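Local structure of transketolase (Campylobacter jejuni, 3L84) at residues L6-Q9 with A10-R14; L316-R319 with L320-D324; N197-M200 with R201-Q205. The protein belongs to the transketolase family of thiamine diphosphate-dependent enzymes, with two cofactor-binding-type domains followed by a C-terminal domain. All coordinates share one frame; numbering follows the deposited sequence. Where two conformers were deposited one is given.

Contact 1: L6-Q9 with A10-R14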
loop_
_atom_site.group_PDB
_atom_site.type_symbol
_atom_site.label_atom_id
_atom_site.label_comp_id
_atom_site.label_asym_id
_atom_site.label_seq_id
_atom_site.Cartn_x
_atom_site.Cartn_y
_atom_site.Cartn_z
ATOM N N LEU A 6 -21.702 -23.918 28.592
ATOM C CA LEU A 6 -20.868 -22.932 27.900
ATOM C C LEU A 6 -19.401 -23.053 28.297
ATOM O O LEU A 6 -18.518 -22.925 27.457
ATOM C CB LEU A 6 -21.353 -21.501 28.145
ATOM C CG LEU A 6 -22.489 -21.056 27.215
ATOM C CD1 LEU A 6 -21.961 -20.900 25.790
ATOM C CD2 LEU A 6 -23.660 -22.012 27.241
ATOM N N GLN A 7 -19.140 -23.302 29.570
ATOM C CA GLN A 7 -17.771 -23.468 30.023
ATOM C C GLN A 7 -17.119 -24.688 29.365
ATOM O O GLN A 7 -15.984 -24.622 28.891
ATOM C CB GLN A 7 -17.744 -23.646 31.529
ATOM C CG GLN A 7 -16.372 -23.765 32.078
ATOM C CD GLN A 7 -16.401 -23.955 33.587
ATOM O OE1 GLN A 7 -15.681 -24.805 34.134
ATOM N NE2 GLN A 7 -17.254 -23.178 34.269
ATOM N N GLU A 8 -17.855 -25.792 29.303
ATOM C CA GLU A 8 -17.330 -26.973 28.651
ATOM C C GLU A 8 -17.076 -26.727 27.168
ATOM O O GLU A 8 -16.041 -27.100 26.624
ATOM C CB GLU A 8 -18.240 -28.181 28.851
ATOM C CG GLU A 8 -17.537 -29.492 28.445
ATOM C CD GLU A 8 -18.438 -30.708 28.376
ATOM O OE1 GLU A 8 -19.150 -30.847 27.351
ATOM O OE2 GLU A 8 -18.402 -31.543 29.313
ATOM N N GLN A 9 -18.022 -26.059 26.494
ATOM C CA GLN A 9 -17.864 -25.716 25.075
ATOM C C GLN A 9 -16.647 -24.836 24.858
ATOM O O GLN A 9 -15.841 -25.080 23.943
ATOM C CB GLN A 9 -19.144 -25.060 24.540
ATOM C CG GLN A 9 -20.251 -26.050 24.305
ATOM C CD GLN A 9 -21.468 -25.363 23.713
ATOM O OE1 GLN A 9 -22.217 -24.692 24.430
ATOM N NE2 GLN A 9 -21.621 -25.459 22.396
ATOM N N ALA A 10 -16.493 -23.806 25.675
ATOM C CA ALA A 10 -15.360 -22.873 25.526
ATOM C C ALA A 10 -14.056 -23.591 25.762
ATOM O O ALA A 10 -13.077 -23.406 25.015
ATOM C CB ALA A 10 -15.516 -21.678 26.460
ATOM N N ASN A 11 -13.998 -24.430 26.789
ATOM C CA ASN A 11 -12.771 -25.140 27.053
ATOM C C ASN A 11 -12.445 -26.184 25.981
ATOM O O ASN A 11 -11.278 -26.413 25.681
ATOM C CB ASN A 11 -12.801 -25.727 28.473
ATOM C CG ASN A 11 -12.632 -24.648 29.530
ATOM O OD1 ASN A 11 -12.057 -23.591 29.256
ATOM N ND2 ASN A 11 -13.141 -24.888 30.731
ATOM N N THR A 12 -13.473 -26.769 25.373
ATOM C CA THR A 12 -13.275 -27.676 24.237
ATOM C C THR A 12 -12.570 -26.912 23.129
ATOM O O THR A 12 -11.590 -27.393 22.552
ATOM C CB THR A 12 -14.598 -28.276 23.751
ATOM O OG1 THR A 12 -15.189 -29.033 24.832
ATOM C CG2 THR A 12 -14.373 -29.216 22.557
ATOM N N LEU A 13 -13.072 -25.725 22.806
ATOM C CA LEU A 13 -12.410 -24.890 21.796
ATOM C C LEU A 13 -10.987 -24.531 22.203
ATOM O O LEU A 13 -10.087 -24.542 21.353
ATOM C CB LEU A 13 -13.212 -23.615 21.530
ATOM C CG LEU A 13 -14.558 -23.727 20.812
ATOM C CD1 LEU A 13 -15.384 -22.446 21.045
ATOM C CD2 LEU A 13 -14.396 -24.028 19.318
ATOM N N ARG A 14 -10.770 -24.158 23.472
ATOM C CA ARG A 14 -9.426 -23.814 23.934
ATOM C C ARG A 14 -8.461 -24.952 23.724
ATOM O O ARG A 14 -7.347 -24.751 23.213
ATOM C CB ARG A 14 -9.409 -23.494 25.430
ATOM C CG ARG A 14 -10.071 -22.192 25.846
ATOM C CD ARG A 14 -9.763 -21.885 27.310
ATOM N NE ARG A 14 -10.090 -20.500 27.522
ATOM C CZ ARG A 14 -11.283 -20.006 27.782
ATOM N NH1 ARG A 14 -12.315 -20.751 28.113
ATOM N NH2 ARG A 14 -11.429 -18.687 27.729
#
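Thr12 and Glu8 meet one turn apart on helix 3-24, and a side-chain hydrogen bond joins them. Thr12 OG1 donates to Glu8 O at 2.8 Å. The hydroxyl comes from above the carbonyl plane, 38° out of it. Thr12 N donates to the same oxygen from the opposite face, at 2.9 Å. The threonine torsion explains the reach: OG1 lies beside its own backbone N (chi1 -61°), which turns it toward the carbonyl of Glu8.

The other backbone bonds are ordinary helical ones. Ala10 N, Asn11 N and Leu13 N donate to Leu6 O, Gln7 O and Gln9 O, respectively.

Among the side chains, Gln7 and Asn11 run side by side in the same direction. The contact is through the aliphatic part of Gln7: its CG lies 3.7 Å from Asn11 ND2. The two amide planes are 68° apart. The oxygen of the Asn11 amide is used further along, where Arg14 NH1 donates to Asn11 OD1 at 3.1 Å.

Glu8 OE1 is hydrogen-bonded to Ser286 and Gln9 OE1 to Tyr44, while Gln9 NE2 is hydrogen-bonded to a glycerol, probably from the crystallisation liquor. Leu13 packs on Leu71, Ser74 and Leu78 of helix 69-79.

The chemistry is that of a largely buried helix, several of whose polar groups are paired. Thr12 spends its hydroxyl on its own helix. Arg14 links Asn11 OD1 to helix 30-42, where its NH2 meets Asp37 in a salt bridge and also bonds Leu33 O.

Contact 2: L316-R319 with L320-D324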
loop_
_atom_site.group_PDB
_atom_site.type_symbol
_atom_site.label_atom_id
_atom_site.label_comp_id
_atom_site.label_asym_id
_atom_site.label_seq_id
_atom_site.Cartn_x
_atom_site.Cartn_y
_atom_site.Cartn_z
ATOM N N LEU A 316 -34.675 -13.381 -11.096
ATOM C CA LEU A 316 -33.559 -12.459 -10.882
ATOM C C LEU A 316 -32.397 -13.171 -10.179
ATOM O O LEU A 316 -31.267 -13.053 -10.613
ATOM C CB LEU A 316 -34.018 -11.264 -10.050
ATOM C CG LEU A 316 -32.911 -10.327 -9.559
ATOM C CD1 LEU A 316 -32.073 -9.793 -10.718
ATOM C CD2 LEU A 316 -33.471 -9.200 -8.720
ATOM N N LEU A 317 -32.678 -13.903 -9.109
ATOM C CA LEU A 317 -31.622 -14.581 -8.391
ATOM C C LEU A 317 -30.922 -15.563 -9.335
ATOM O O LEU A 317 -29.708 -15.627 -9.340
ATOM C CB LEU A 317 -32.135 -15.241 -7.114
ATOM C CG LEU A 317 -31.073 -16.025 -6.341
ATOM C CD1 LEU A 317 -29.892 -15.152 -5.983
ATOM C CD2 LEU A 317 -31.685 -16.667 -5.079
ATOM N N GLU A 318 -31.680 -16.287 -10.155
ATOM C CA GLU A 318 -31.051 -17.202 -11.097
ATOM C C GLU A 318 -30.150 -16.505 -12.107
ATOM O O GLU A 318 -29.084 -17.033 -12.435
ATOM C CB GLU A 318 -32.086 -18.117 -11.769
ATOM C CG GLU A 318 -32.508 -19.263 -10.841
ATOM C CD GLU A 318 -31.331 -20.249 -10.576
ATOM O OE1 GLU A 318 -30.925 -20.449 -9.412
ATOM O OE2 GLU A 318 -30.771 -20.798 -11.553
ATOM N N ARG A 319 -30.554 -15.331 -12.597
ATOM C CA ARG A 319 -29.673 -14.564 -13.480
ATOM C C ARG A 319 -28.412 -14.117 -12.769
ATOM O O ARG A 319 -27.330 -14.116 -13.368
ATOM C CB ARG A 319 -30.401 -13.363 -14.072
ATOM C CG ARG A 319 -31.547 -13.721 -15.011
ATOM C CD ARG A 319 -32.054 -12.526 -15.785
ATOM N NE ARG A 319 -32.604 -11.470 -14.943
ATOM C CZ ARG A 319 -33.856 -11.391 -14.531
ATOM N NH1 ARG A 319 -34.751 -12.341 -14.819
ATOM N NH2 ARG A 319 -34.253 -10.362 -13.780
ATOM N N LEU A 320 -28.529 -13.698 -11.511
ATOM C CA LEU A 320 -27.367 -13.253 -10.768
ATOM C C LEU A 320 -26.383 -14.388 -10.523
ATOM O O LEU A 320 -25.173 -14.200 -10.528
ATOM C CB LEU A 320 -27.800 -12.641 -9.438
ATOM C CG LEU A 320 -28.538 -11.331 -9.498
ATOM C CD1 LEU A 320 -29.207 -11.054 -8.181
ATOM C CD2 LEU A 320 -27.615 -10.186 -9.904
ATOM N N LEU A 321 -26.918 -15.590 -10.312
ATOM C CA LEU A 321 -26.081 -16.758 -10.025
ATOM C C LEU A 321 -25.491 -17.350 -11.311
ATOM O O LEU A 321 -24.497 -18.045 -11.234
ATOM C CB LEU A 321 -26.892 -17.839 -9.297
ATOM C CG LEU A 321 -27.332 -17.472 -7.870
ATOM C CD1 LEU A 321 -28.276 -18.535 -7.371
ATOM C CD2 LEU A 321 -26.142 -17.356 -6.947
ATOM N N ASN A 322 -26.082 -17.039 -12.458
ATOM C CA ASN A 322 -25.718 -17.639 -13.751
ATOM C C ASN A 322 -25.583 -16.583 -14.840
ATOM O O ASN A 322 -26.329 -16.581 -15.823
ATOM C CB ASN A 322 -26.807 -18.625 -14.144
ATOM C CG ASN A 322 -26.923 -19.765 -13.185
ATOM O OD1 ASN A 322 -26.082 -20.670 -13.209
ATOM N ND2 ASN A 322 -27.952 -19.748 -12.320
ATOM N N PRO A 323 -24.639 -15.650 -14.663
ATOM C CA PRO A 323 -24.495 -14.595 -15.639
ATOM C C PRO A 323 -24.076 -15.142 -17.000
ATOM O O PRO A 323 -23.290 -16.108 -17.088
ATOM C CB PRO A 323 -23.423 -13.685 -15.030
ATOM C CG PRO A 323 -22.705 -14.521 -14.064
ATOM C CD PRO A 323 -23.721 -15.488 -13.533
ATOM N N ASP A 324 -24.620 -14.523 -18.043
ATOM C CA ASP A 324 -24.354 -14.947 -19.409
ATOM C C ASP A 324 -23.437 -13.923 -20.054
ATOM O O ASP A 324 -23.882 -12.881 -20.524
ATOM C CB ASP A 324 -25.667 -15.025 -20.192
ATOM C CG ASP A 324 -25.479 -15.530 -21.599
ATOM O OD1 ASP A 324 -24.355 -15.539 -22.145
ATOM O OD2 ASP A 324 -26.515 -15.969 -22.177
#
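Leu316 meets Leu320, and Leu317 meets Leu321, as two successive leucine pairs near the end of helix 314-321. The two pairs repeat one arrangement, and within each the partners differ. Leu316 and Leu317 both hold CG opposite the backbone N (chi1 171° for Leu316). Leu320 and Leu321 instead place CG beside the backbone N. The two side chains of a pair lie at a slant to each other. Leu316 CG lies 4.0 Å from Leu320 CD1, and Leu317 CG lies 3.9 Å from Leu321 CD1.

The polar contact is at the helix end. Asn322 is the first residue to leave helical geometry. Its ND2 donates to Glu318 O at 2.9 Å, in the carbonyl plane and on a lone pair. The bond is also close to the plane of the Asn322 amide. Asn322 N makes only weak bonds, to Glu318 O and Arg319 O. Glu318 bends at chi2 (-67°) and runs beside Asn322. Its OE2 is 3.1 Å from Asn322 ND2, but the angle is poor for a hydrogen bond.

Arg319 bends at chi3 and turns back along the helix. One face of its guanidinium lies over Leu316 CA, offset toward the rim. Its NE forms a salt bridge with Glu356, which also touches Leu316 and Leu320.

Leu317 packs on Leu56 and Ile406. At the helix end, Asn322 ND2 gives Glu318 O a well-aligned donor where the backbone N-H bonds are weak.

Contact 3: N197-M200 with R201-Q205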
loop_
_atom_site.group_PDB
_atom_site.type_symbol
_atom_site.label_atom_id
_atom_site.label_comp_id
_atom_site.label_asym_id
_atom_site.label_seq_id
_atom_site.Cartn_x
_atom_site.Cartn_y
_atom_site.Cartn_z
ATOM N N ASN A 197 -9.164 6.777 22.648
ATOM C CA ASN A 197 -10.475 6.503 23.214
ATOM C C ASN A 197 -11.267 5.793 22.113
ATOM O O ASN A 197 -11.815 6.418 21.200
ATOM C CB ASN A 197 -11.130 7.796 23.682
ATOM C CG ASN A 197 -12.452 7.549 24.365
ATOM O OD1 ASN A 197 -13.149 6.579 24.056
ATOM N ND2 ASN A 197 -12.797 8.423 25.293
ATOM N N VAL A 198 -11.266 4.461 22.168
ATOM C CA VAL A 198 -11.835 3.642 21.108
ATOM C C VAL A 198 -13.355 3.851 21.004
ATOM O O VAL A 198 -13.888 3.940 19.895
ATOM C CB VAL A 198 -11.465 2.147 21.299
ATOM C CG1 VAL A 198 -12.230 1.235 20.282
ATOM C CG2 VAL A 198 -9.932 1.978 21.164
ATOM N N LYS A 199 -14.038 3.988 22.149
ATOM C CA LYS A 199 -15.465 4.265 22.113
ATOM C C LYS A 199 -15.757 5.569 21.354
ATOM O O LYS A 199 -16.599 5.605 20.461
ATOM C CB LYS A 199 -16.011 4.307 23.533
ATOM C CG LYS A 199 -17.486 4.641 23.661
ATOM C CD LYS A 199 -17.952 4.362 25.103
ATOM C CE LYS A 199 -19.449 4.402 25.218
ATOM N NZ LYS A 199 -19.953 5.781 25.180
HETATM N N MSE A 200 -15.024 6.630 21.687
HETATM C CA MSE A 200 -15.212 7.892 20.999
HETATM C C MSE A 200 -14.889 7.852 19.511
HETATM O O MSE A 200 -15.605 8.454 18.682
HETATM C CB MSE A 200 -14.380 8.985 21.670
HETATM C CG MSE A 200 -14.692 10.385 21.222
HETATM SE SE MSE A 200 -13.741 11.748 22.178
HETATM C CE MSE A 200 -13.398 10.972 23.781
ATOM N N ARG A 201 -13.820 7.136 19.152
ATOM C CA ARG A 201 -13.440 6.964 17.767
ATOM C C ARG A 201 -14.579 6.367 16.974
ATOM O O ARG A 201 -14.923 6.864 15.894
ATOM C CB ARG A 201 -12.231 6.036 17.710
ATOM C CG ARG A 201 -11.968 5.346 16.384
ATOM C CD ARG A 201 -10.902 4.301 16.535
ATOM N NE ARG A 201 -10.789 3.496 15.332
ATOM C CZ ARG A 201 -9.770 2.690 15.063
ATOM N NH1 ARG A 201 -8.714 2.617 15.883
ATOM N NH2 ARG A 201 -9.801 1.924 13.969
ATOM N N PHE A 202 -15.156 5.285 17.501
ATOM C CA PHE A 202 -16.213 4.605 16.751
ATOM C C PHE A 202 -17.550 5.340 16.784
ATOM O O PHE A 202 -18.298 5.323 15.806
ATOM C CB PHE A 202 -16.355 3.159 17.220
ATOM C CG PHE A 202 -15.343 2.228 16.582
ATOM C CD1 PHE A 202 -14.067 2.126 17.082
ATOM C CD2 PHE A 202 -15.695 1.450 15.508
ATOM C CE1 PHE A 202 -13.133 1.286 16.492
ATOM C CE2 PHE A 202 -14.779 0.612 14.918
ATOM C CZ PHE A 202 -13.484 0.534 15.427
ATOM N N GLU A 203 -17.838 6.023 17.897
ATOM C CA GLU A 203 -19.012 6.882 17.914
ATOM C C GLU A 203 -18.891 8.026 16.905
ATOM O O GLU A 203 -19.869 8.406 16.261
ATOM C CB GLU A 203 -19.275 7.409 19.335
ATOM C CG GLU A 203 -19.775 6.279 20.266
ATOM C CD GLU A 203 -20.027 6.693 21.712
ATOM O OE1 GLU A 203 -20.646 5.876 22.454
ATOM O OE2 GLU A 203 -19.621 7.795 22.144
ATOM N N ALA A 204 -17.670 8.520 16.678
ATOM C CA ALA A 204 -17.436 9.576 15.676
ATOM C C ALA A 204 -17.738 9.080 14.263
ATOM O O ALA A 204 -18.084 9.868 13.379
ATOM C CB ALA A 204 -15.999 10.083 15.750
ATOM N N GLN A 205 -17.650 7.769 14.069
ATOM C CA GLN A 205 -17.923 7.118 12.799
ATOM C C GLN A 205 -19.277 6.438 12.768
ATOM O O GLN A 205 -19.499 5.542 11.944
ATOM C CB GLN A 205 -16.826 6.095 12.469
ATOM C CG GLN A 205 -15.483 6.705 12.316
ATOM C CD GLN A 205 -14.440 5.723 11.825
ATOM O OE1 GLN A 205 -14.329 4.623 12.360
ATOM N NE2 GLN A 205 -13.658 6.100 10.810
#
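The Phe202 ring meets Val198 at its edge. Val198 O lies there in the ring plane, with Phe202 CD1 3.4 Å from it. The valine side chain runs beside the ring, pointing the same way, and its CG1 is 3.8 Å from Phe202 CD1. Phe207 meets Phe202 edge-to-face, and Leu235 and Val209 of the sheet also pack against it. The guanidinium of Arg201 makes a cation-pi contact with Tyr161, and its NH1 donates to Leu155 O and forms a salt bridge with Glu196.

Lys199 and Glu203 form a salt bridge. Lys199 NZ donates to Glu203 OE1 at 2.8 Å, on the syn side and 29° out of the carboxylate plane. Lys199 is extended until a bend at chi4 (-75°), which turns NZ onto the carboxylate.

Asn197 is the N-cap of helix 198-204. Its OD1 accepts from Met200 N at 3.0 Å with a nearly straight N-H (171°), although the donor lies well above the carbonyl plane. Asn197 O accepts from Arg201 N in the first turn.

Met200, a selenomethionine, packs on Met200 of the second subunit, and Gln205 NE2 is hydrogen-bonded to Glu196 of that subunit.

The short helix thus serves two neighbours. Val198 and Phe202 give an apolar side against the sheet, and the Lys199-Glu203 pair borders it at Val209. The subunit face includes Met200, Ala204, Gln205 and part of Glu203.

All three contacts are local, each centred on a single helix, and all belong to the thiamine diphosphate binding domain. They do not touch; the closest two, contacts 1 and 3, have nearest atoms about 21 Å apart. Contact 1 is mostly buried, and several of its polar groups pair within the helix or with surrounding helices and loops. Contact 2 is the most exposed, with half of its touching residues at the surface. Contact 3 lies between a sheet and the second subunit, which neither other contact reaches. There an asparagine oxygen accepts from a backbone N-H at a helix start, whereas in contact 2 an asparagine nitrogen donates to a carbonyl at a helix end.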